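Local structure of succinate--CoA ligase subunit alpha (Campylobacter jejuni, 6MEL) at residues G149-S154 and S193-D198; V176-D181 and L186-L191. The protein forms the alpha subunit of a succinate--CoA ligase, pairing a Rossmann-type CoA-binding domain with a CoA-ligase domain. All blocks are in the same frame, centred on the assembly; numbering follows the deposited sequence.

Contact 1: residues G149-S154 and S193-D198; sequences GLISKS and SEFQKD
The carbonyl oxygen of Phe195, whose ring meets Gly149 and Ile151, has two partners: Asp198 N gives it a weak bond of 3.2 Å, and Lys228 NZ hydrogen-bonds to it from outside both segments. Lys228 NZ also binds the carbonyl of Gln196, tying down the turn that carries the ring. Across the contact the evidence is apolar. Gly149 CA stands over one face of the Phe195 ring, 3.9 Å from its centroid and 24° off the ring normal, a CH-pi geometry displaced toward the rim; its closest approach is 3.6 Å to Phe195 CE1. Ile151 comes from another direction, with CG1 near the ring plane and 3.7 Å from Phe195 CE2. Phe195 CG lies opposite its own carbonyl carbon (chi1 -80°), and from there the ring extends toward the strand. Strand 149-152 and helix 193-197 run antiparallel, at 178° with axes 9.9 Å apart, as expected where the helix of a beta-alpha-beta crossover covers a parallel sheet; here helix 188-197 links strands 172-177 and 203-209 across strand 148-152, which lies between them. Ile204 on strand 203-209 touches both Phe195 and Ile151. Beyond the strand end, Ser154 N donates to Ser152 OG at 3.1 Å in an ST turn, and Thr158 OG1 is a further hydrogen-bond partner of that hydroxyl.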
# COMPACT_ATOMS: atom_id res chain seq x y z
N GLY A 149 -9.56 -6.02 23.74
CA GLY A 149 -8.66 -6.49 22.69
C GLY A 149 -8.63 -5.47 21.55
O GLY A 149 -9.63 -4.72 21.35
N LEU A 150 -7.52 -5.45 20.82
CA LEU A 150 -7.31 -4.46 19.72
C LEU A 150 -6.69 -5.19 18.51
O LEU A 150 -5.69 -5.86 18.68
CB LEU A 150 -6.36 -3.45 20.32
CG LEU A 150 -6.24 -2.05 19.75
CD1 LEU A 150 -7.47 -1.59 19.00
CD2 LEU A 150 -5.88 -1.09 20.88
N ILE A 151 -7.27 -5.04 17.32
CA ILE A 151 -6.71 -5.55 16.09
C ILE A 151 -6.65 -4.39 15.12
O ILE A 151 -7.68 -3.79 14.90
CB ILE A 151 -7.56 -6.69 15.50
CG1 ILE A 151 -7.87 -7.79 16.52
CG2 ILE A 151 -6.91 -7.26 14.25
CD1 ILE A 151 -9.10 -8.59 16.15
N SER A 152 -5.47 -4.09 14.56
CA SER A 152 -5.32 -2.86 13.76
C SER A 152 -4.35 -3.04 12.58
O SER A 152 -3.24 -3.55 12.75
CB SER A 152 -4.89 -1.74 14.64
OG SER A 152 -4.73 -0.53 13.92
N LYS A 153 -4.75 -2.50 11.43
CA LYS A 153 -3.90 -2.44 10.26
C LYS A 153 -2.94 -1.24 10.33
O LYS A 153 -2.11 -1.04 9.38
CB LYS A 153 -4.74 -2.28 8.99
CG LYS A 153 -5.30 -3.54 8.34
CD LYS A 153 -6.15 -3.17 7.15
CE LYS A 153 -6.67 -4.39 6.43
NZ LYS A 153 -7.49 -4.01 5.26
N SER A 154 -3.00 -0.45 11.40
CA SER A 154 -2.10 0.72 11.50
C SER A 154 -1.24 0.72 12.77
O SER A 154 -1.33 -0.19 13.62
CB SER A 154 -2.82 2.02 11.29
OG SER A 154 -4.15 1.98 11.63
N SER A 193 -11.29 -14.84 16.85
CA SER A 193 -11.49 -16.17 17.47
C SER A 193 -10.63 -16.34 18.72
O SER A 193 -11.10 -16.91 19.68
CB SER A 193 -11.21 -17.31 16.53
OG SER A 193 -11.98 -17.14 15.36
N GLU A 194 -9.36 -15.93 18.67
CA GLU A 194 -8.51 -15.98 19.88
C GLU A 194 -9.14 -15.17 21.02
O GLU A 194 -9.15 -15.62 22.15
CB GLU A 194 -7.10 -15.45 19.60
CG GLU A 194 -6.29 -16.41 18.76
CD GLU A 194 -5.72 -17.60 19.52
OE1 GLU A 194 -5.66 -17.58 20.79
OE2 GLU A 194 -5.29 -18.51 18.85
N PHE A 195 -9.61 -13.96 20.71
CA PHE A 195 -10.16 -13.04 21.73
C PHE A 195 -11.47 -13.60 22.32
O PHE A 195 -11.76 -13.42 23.49
CB PHE A 195 -10.37 -11.62 21.19
CG PHE A 195 -9.12 -10.77 21.11
CD1 PHE A 195 -8.33 -10.56 22.24
CD2 PHE A 195 -8.73 -10.18 19.93
CE1 PHE A 195 -7.19 -9.78 22.17
CE2 PHE A 195 -7.59 -9.38 19.88
CZ PHE A 195 -6.82 -9.20 20.99
N GLN A 196 -12.25 -14.27 21.49
CA GLN A 196 -13.51 -14.86 21.91
C GLN A 196 -13.22 -15.95 22.96
O GLN A 196 -13.96 -16.08 23.91
CB GLN A 196 -14.24 -15.43 20.70
CG GLN A 196 -15.55 -16.16 21.01
CD GLN A 196 -16.60 -15.22 21.55
OE1 GLN A 196 -16.82 -14.14 21.02
NE2 GLN A 196 -17.24 -15.61 22.64
N LYS A 197 -12.13 -16.70 22.79
CA LYS A 197 -11.71 -17.76 23.73
C LYS A 197 -10.95 -17.20 24.95
O LYS A 197 -10.68 -17.95 25.82
CB LYS A 197 -10.74 -18.74 23.06
CG LYS A 197 -11.32 -19.56 21.92
CD LYS A 197 -10.39 -20.68 21.51
CE LYS A 197 -9.53 -20.34 20.31
NZ LYS A 197 -10.26 -20.69 19.06
N ASP A 198 -10.50 -15.94 24.94
CA ASP A 198 -9.72 -15.36 26.02
C ASP A 198 -10.70 -14.76 27.04
O ASP A 198 -11.40 -13.75 26.76
CB ASP A 198 -8.75 -14.29 25.48
CG ASP A 198 -8.13 -13.45 26.58
OD1 ASP A 198 -8.07 -13.97 27.68
OD2 ASP A 198 -7.72 -12.27 26.33

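Contact 2: residues V176-D181 and L186-L191; sequences VGIGGD and LAYKEL
Ile178 makes the largest share of the contact, its two branches meeting different parts of 186-191. Its CD1 sits over one face of the Tyr188 ring, 4.1 Å from the centroid and 22° off the normal, which supports a CH-pi contact; the atom is shifted toward the rim, 3.8 Å from Tyr188 CZ. Its CG2 lies 3.5 Å from Leu191 CD1 and also packs against the carbonyl oxygen of Leu186. The same Leu191 methyl is met tip to tip by Val176, whose CG1 is 3.7 Å from Leu191 CD1. A chi1 of 62° places Ile178 CG1 between its backbone N and carbonyl carbon and leaves CG2 beside the N; the extended chi2 carries CD1 out to the ring. One water lies 2.7 Å from Ile178 O and within similar reach of Leu186 O, a probable bridge between the two carbonyls, although it has further acceptors nearby. In the next shell the helix start is fixed: Ala187 N, at the N-cap, donates to Glu190 OE1 three residues on, at 3.0 Å and 154°, approaching from above the carboxylate plane. Tyr188 OH is hydrogen-bonded to Ile207 O on strand 203-209, which anchors the far end of the ring. Farther out, Leu214 and Ala218 of helix 214-225 touch Ala187 and Tyr188, Ile151 of strand 148-152 packs on Ile178 and Leu191, and Ile120 of strand 118-120 meets Val176 and Leu186.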
# COMPACT_ATOMS: atom_id res chain seq x y z
N VAL A 176 -2.82 -6.19 18.65
CA VAL A 176 -2.08 -6.76 17.54
C VAL A 176 -2.15 -5.80 16.35
O VAL A 176 -3.23 -5.46 15.85
CB VAL A 176 -2.65 -8.12 17.16
CG1 VAL A 176 -1.73 -8.80 16.17
CG2 VAL A 176 -2.88 -8.98 18.38
N GLY A 177 -1.00 -5.36 15.88
CA GLY A 177 -0.94 -4.65 14.60
C GLY A 177 -0.78 -5.68 13.48
O GLY A 177 0.24 -6.33 13.46
N ILE A 178 -1.77 -5.83 12.59
CA ILE A 178 -1.76 -6.88 11.59
C ILE A 178 -1.08 -6.46 10.27
O ILE A 178 -0.86 -7.34 9.44
CB ILE A 178 -3.16 -7.42 11.33
CG1 ILE A 178 -4.11 -6.36 10.78
CG2 ILE A 178 -3.69 -8.13 12.58
CD1 ILE A 178 -5.44 -6.91 10.38
N GLY A 179 -0.79 -5.17 10.08
CA GLY A 179 -0.00 -4.68 8.98
C GLY A 179 -0.81 -3.97 7.91
O GLY A 179 -2.02 -4.21 7.73
N GLY A 180 -0.09 -3.10 7.19
CA GLY A 180 -0.66 -2.21 6.18
C GLY A 180 -0.37 -2.64 4.74
O GLY A 180 -0.58 -1.86 3.81
N ASP A 181 0.14 -3.86 4.55
CA ASP A 181 0.51 -4.35 3.22
C ASP A 181 -0.65 -5.13 2.60
O ASP A 181 -1.63 -5.51 3.26
CB ASP A 181 1.79 -5.19 3.31
CG ASP A 181 3.06 -4.36 3.43
OD1 ASP A 181 2.96 -3.12 3.41
OD2 ASP A 181 4.16 -4.98 3.50
N LEU A 186 -1.90 -13.22 10.09
CA LEU A 186 -3.09 -13.27 10.90
C LEU A 186 -3.86 -11.95 10.75
O LEU A 186 -3.28 -10.84 10.73
CB LEU A 186 -2.71 -13.47 12.37
CG LEU A 186 -2.03 -14.78 12.74
CD1 LEU A 186 -1.62 -14.77 14.20
CD2 LEU A 186 -2.91 -15.98 12.45
N ALA A 187 -5.19 -12.04 10.65
CA ALA A 187 -6.02 -10.86 10.53
C ALA A 187 -7.25 -10.95 11.46
O ALA A 187 -7.18 -11.54 12.51
CB ALA A 187 -6.39 -10.69 9.08
N TYR A 188 -8.38 -10.37 11.05
CA TYR A 188 -9.52 -10.19 11.94
C TYR A 188 -10.09 -11.54 12.37
O TYR A 188 -10.33 -11.77 13.55
CB TYR A 188 -10.61 -9.33 11.27
CG TYR A 188 -10.08 -7.98 10.87
CD1 TYR A 188 -9.75 -7.03 11.82
CD2 TYR A 188 -9.81 -7.68 9.54
CE1 TYR A 188 -9.19 -5.82 11.46
CE2 TYR A 188 -9.26 -6.47 9.17
CZ TYR A 188 -8.97 -5.53 10.13
OH TYR A 188 -8.48 -4.30 9.75
N LYS A 189 -10.31 -12.46 11.42
CA LYS A 189 -11.02 -13.71 11.76
C LYS A 189 -10.26 -14.52 12.80
O LYS A 189 -10.85 -14.94 13.78
CB LYS A 189 -11.17 -14.63 10.54
CG LYS A 189 -12.17 -14.12 9.53
CD LYS A 189 -12.30 -15.01 8.31
CE LYS A 189 -13.55 -14.60 7.56
NZ LYS A 189 -13.62 -15.26 6.23
N GLU A 190 -8.96 -14.73 12.57
CA GLU A 190 -8.14 -15.56 13.44
C GLU A 190 -8.01 -14.91 14.82
O GLU A 190 -8.12 -15.58 15.85
CB GLU A 190 -6.73 -15.75 12.87
CG GLU A 190 -6.70 -16.45 11.52
CD GLU A 190 -6.86 -15.60 10.25
OE1 GLU A 190 -7.14 -14.33 10.26
OE2 GLU A 190 -6.66 -16.22 9.21
N LEU A 191 -7.78 -13.59 14.85
CA LEU A 191 -7.56 -12.91 16.10
C LEU A 191 -8.87 -12.71 16.86
O LEU A 191 -8.88 -12.79 18.10
CB LEU A 191 -6.83 -11.60 15.83
CG LEU A 191 -5.41 -11.78 15.30
CD1 LEU A 191 -4.77 -10.45 14.97
CD2 LEU A 191 -4.56 -12.51 16.31
O HOH W 1 -0.77 -9.97 10.06

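How the contacts relate
The centres of the two contacts are 8 Å apart, and both use helix 188-197: contact 2 its N-terminal turn, contact 1 its C-terminal end. Their other segments lie on adjacent parallel strands, 148-152 and 172-177, joined by probable hydrogen bonds from Val176 N to Leu150 O (2.9 Å) and Ile178 N to Ser152 O (2.7 Å). Along the chain the order is 149-154, 176-181, 186-191, 193-198, so contact 1 encloses contact 2. Together they seat one helix on two strands of the flavodoxin-like sheet in the CoA-ligase domain. Lys153 CG packs on Gly179 O and Tyr188 OH, joining its loop to loop 178-181 and the helix start; Lys153 and Ser154 also pack against the other protein chain.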